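Local coordinates for D-methionine-binding lipoprotein MetQ (Escherichia coli, PDB 4YAH), which binds methionine and serves as the substrate-binding lipoprotein of an ATP-driven D-methionine permease, at residues Ala85-Pro90 against Leu230-Glu235. Residues are numbered along the deposited sequence; the frame is centred on the assembly and turned at random.
With MET (methionine), chain B.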
loop_
_atom_site.group_PDB
_atom_site.type_symbol
_atom_site.label_atom_id
_atom_site.label_comp_id
_atom_site.label_asym_id
_atom_site.label_seq_id
_atom_site.Cartn_x
_atom_site.Cartn_y
_atom_site.Cartn_z
ATOM N N ALA A 85 8.195 -1.547 6.726
ATOM C CA ALA A 85 7.156 -2.488 6.398
ATOM C C ALA A 85 5.960 -1.749 5.845
ATOM O O ALA A 85 5.014 -1.450 6.584
ATOM C CB ALA A 85 6.775 -3.304 7.625
ATOM N N PHE A 86 6.006 -1.424 4.554
ATOM C CA PHE A 86 4.960 -0.571 3.990
ATOM C C PHE A 86 4.746 -0.646 2.484
ATOM O O PHE A 86 3.804 -0.031 1.990
ATOM C CB PHE A 86 5.255 0.901 4.335
ATOM C CG PHE A 86 6.227 1.561 3.388
ATOM C CD1 PHE A 86 5.769 2.357 2.356
ATOM C CD2 PHE A 86 7.600 1.356 3.509
ATOM C CE1 PHE A 86 6.646 2.949 1.472
ATOM C CE2 PHE A 86 8.479 1.951 2.626
ATOM C CZ PHE A 86 8.007 2.748 1.613
ATOM N N GLN A 87 5.614 -1.340 1.751
ATOM C CA GLN A 87 5.594 -1.268 0.287
ATOM C C GLN A 87 5.513 -2.641 -0.373
ATOM O O GLN A 87 5.891 -3.650 0.213
ATOM C CB GLN A 87 6.840 -0.514 -0.213
ATOM C CG GLN A 87 8.131 -1.314 -0.122
ATOM C CD GLN A 87 9.370 -0.435 -0.131
ATOM O OE1 GLN A 87 9.651 0.271 -1.113
ATOM N NE2 GLN A 87 10.135 -0.492 0.954
ATOM N N HIS A 88 4.974 -2.680 -1.594
ATOM C CA HIS A 88 4.979 -3.900 -2.382
ATOM C C HIS A 88 6.200 -3.904 -3.311
ATOM O O HIS A 88 6.927 -2.905 -3.379
ATOM C CB HIS A 88 3.648 -4.076 -3.172
ATOM C CG HIS A 88 3.171 -2.864 -3.918
ATOM N ND1 HIS A 88 3.902 -2.244 -4.913
ATOM C CD2 HIS A 88 2.002 -2.182 -3.834
ATOM C CE1 HIS A 88 3.213 -1.221 -5.386
ATOM N NE2 HIS A 88 2.052 -1.166 -4.754
ATOM N N LYS A 89 6.437 -5.016 -4.014
ATOM C CA LYS A 89 7.682 -5.161 -4.760
ATOM C C LYS A 89 7.752 -4.253 -5.981
ATOM O O LYS A 89 8.810 -3.721 -6.272
ATOM C CB LYS A 89 7.924 -6.617 -5.199
ATOM C CG LYS A 89 9.342 -6.787 -5.760
ATOM C CD LYS A 89 9.763 -8.230 -5.906
ATOM C CE LYS A 89 11.171 -8.313 -6.522
ATOM N NZ LYS A 89 11.137 -7.930 -7.973
ATOM N N PRO A 90 6.633 -4.063 -6.710
ATOM C CA PRO A 90 6.775 -3.100 -7.807
ATOM C C PRO A 90 7.238 -1.724 -7.322
ATOM O O PRO A 90 8.082 -1.091 -7.967
ATOM C CB PRO A 90 5.371 -3.055 -8.406
ATOM C CG PRO A 90 4.835 -4.419 -8.162
ATOM C CD PRO A 90 5.360 -4.797 -6.787
ATOM N N LEU A 230 5.795 -5.879 1.848
ATOM C CA LEU A 230 7.097 -6.447 2.182
ATOM C C LEU A 230 7.666 -5.821 3.439
ATOM O O LEU A 230 7.386 -4.665 3.749
ATOM C CB LEU A 230 8.089 -6.200 1.047
ATOM C CG LEU A 230 7.648 -6.574 -0.364
ATOM C CD1 LEU A 230 8.592 -5.916 -1.355
ATOM C CD2 LEU A 230 7.652 -8.075 -0.522
ATOM N N ILE A 231 8.500 -6.591 4.130
ATOM C CA ILE A 231 9.454 -6.047 5.094
ATOM C C ILE A 231 10.736 -5.911 4.303
ATOM O O ILE A 231 11.142 -6.857 3.596
ATOM C CB ILE A 231 9.635 -6.952 6.310
ATOM C CG1 ILE A 231 8.309 -7.054 7.063
ATOM C CG2 ILE A 231 10.716 -6.390 7.260
ATOM C CD1 ILE A 231 8.194 -8.248 7.982
ATOM N N VAL A 232 11.323 -4.718 4.364
ATOM C CA VAL A 232 12.470 -4.352 3.561
ATOM C C VAL A 232 13.595 -3.815 4.435
ATOM O O VAL A 232 13.347 -3.064 5.384
ATOM C CB VAL A 232 12.072 -3.305 2.529
ATOM C CG1 VAL A 232 13.257 -2.779 1.785
ATOM C CG2 VAL A 232 11.097 -3.917 1.549
ATOM N N THR A 233 14.824 -4.204 4.093
ATOM C CA THR A 233 16.027 -3.721 4.777
ATOM C C THR A 233 17.026 -3.230 3.752
ATOM O O THR A 233 16.780 -3.302 2.554
ATOM C CB THR A 233 16.717 -4.813 5.612
ATOM O OG1 THR A 233 17.274 -5.805 4.736
ATOM C CG2 THR A 233 15.749 -5.462 6.577
ATOM N N ARG A 234 18.184 -2.775 4.226
ATOM C CA ARG A 234 19.298 -2.529 3.325
ATOM C C ARG A 234 19.935 -3.871 2.975
ATOM O O ARG A 234 19.753 -4.861 3.676
ATOM C CB ARG A 234 20.337 -1.602 3.955
ATOM C CG ARG A 234 19.836 -0.196 4.273
ATOM C CD ARG A 234 20.946 0.620 4.921
ATOM N NE ARG A 234 21.416 -0.050 6.126
ATOM C CZ ARG A 234 20.821 0.021 7.314
ATOM N NH1 ARG A 234 19.724 0.760 7.484
ATOM N NH2 ARG A 234 21.326 -0.653 8.337
ATOM N N GLU A 235 20.663 -3.899 1.872
ATOM C CA GLU A 235 21.460 -5.068 1.523
ATOM C C GLU A 235 22.378 -5.440 2.683
ATOM O O GLU A 235 22.543 -6.630 2.991
ATOM C CB GLU A 235 22.264 -4.787 0.255
ATOM C CG GLU A 235 23.293 -5.858 -0.123
ATOM C CD GLU A 235 22.668 -7.190 -0.505
ATOM O OE1 GLU A 235 21.515 -7.193 -1.000
ATOM O OE2 GLU A 235 23.332 -8.234 -0.314
HETATM N N MET B . 0.019 -0.700 1.507
HETATM C CA MET B . 0.081 -0.173 0.144
HETATM C C MET B . -0.736 -1.054 -0.770
HETATM O O MET B . -0.551 -2.275 -0.729
HETATM C CB MET B . 1.529 -0.109 -0.351
HETATM C CG MET B . 1.709 0.600 -1.685
HETATM S SD MET B . 3.418 0.659 -2.262
HETATM C CE MET B . 4.092 1.901 -1.159
HETATM O OXT MET B . -1.556 -0.548 -1.562
HETATM O O HOH W 1 8.422 -2.146 3.195
#
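L230 lays its CD1 methyl against the backbone where strand 83-88 gives way to helix 89-99, 3.5 Å from K89 N, while its CB and CG sit against Q87 O. That same carbonyl takes a weak hydrogen bond from L230 N, short at 2.8 Å but bent to 119° at the hydrogen. At the start of the segment A85 CB meets I231 CG1 at 4.1 Å. V232 comes at the Q87 side chain crosswise, its CG2 methyl 3.6 Å from Q87 NE2, and the far end of that amide is fixed by N73 through OE1. A water accepts from F86 N and from Q87 NE2 and lies 2.8 Å from L230 O, to which it can donate. Strands 83-88 and 229-234 are antiparallel neighbours in the six-stranded mixed sheet, and the end of 83-88 reaches the methionine site.

F86 and H88 point away from 230-234, and both touch the bound methionine. H88 has CG between its backbone N and carbonyl carbon (chi1 47°), which turns one imidazole face to the ligand; the sulfur SD lies 3.4 Å above that ring plane, offset toward the rim. N141 OD1 holds NE2, and ND1 caps helix 89-99 at Y91 N. An alanine in place of H88 would probably leave SD without the ring it lies against, and N141 OD1 and Y91 N without their mates. Q87 CB lies 3.8 Å above one face of the F86 ring, over its centre; ligand CE approaches that ring obliquely and also touches Q87 CB.

The chemistry is therefore divided: methyl contacts, one weak backbone bond and a shared water join the strand to 230-234, while imidazole, phenyl and aliphatic carbon receive the thioether, suiting a pocket for methionine.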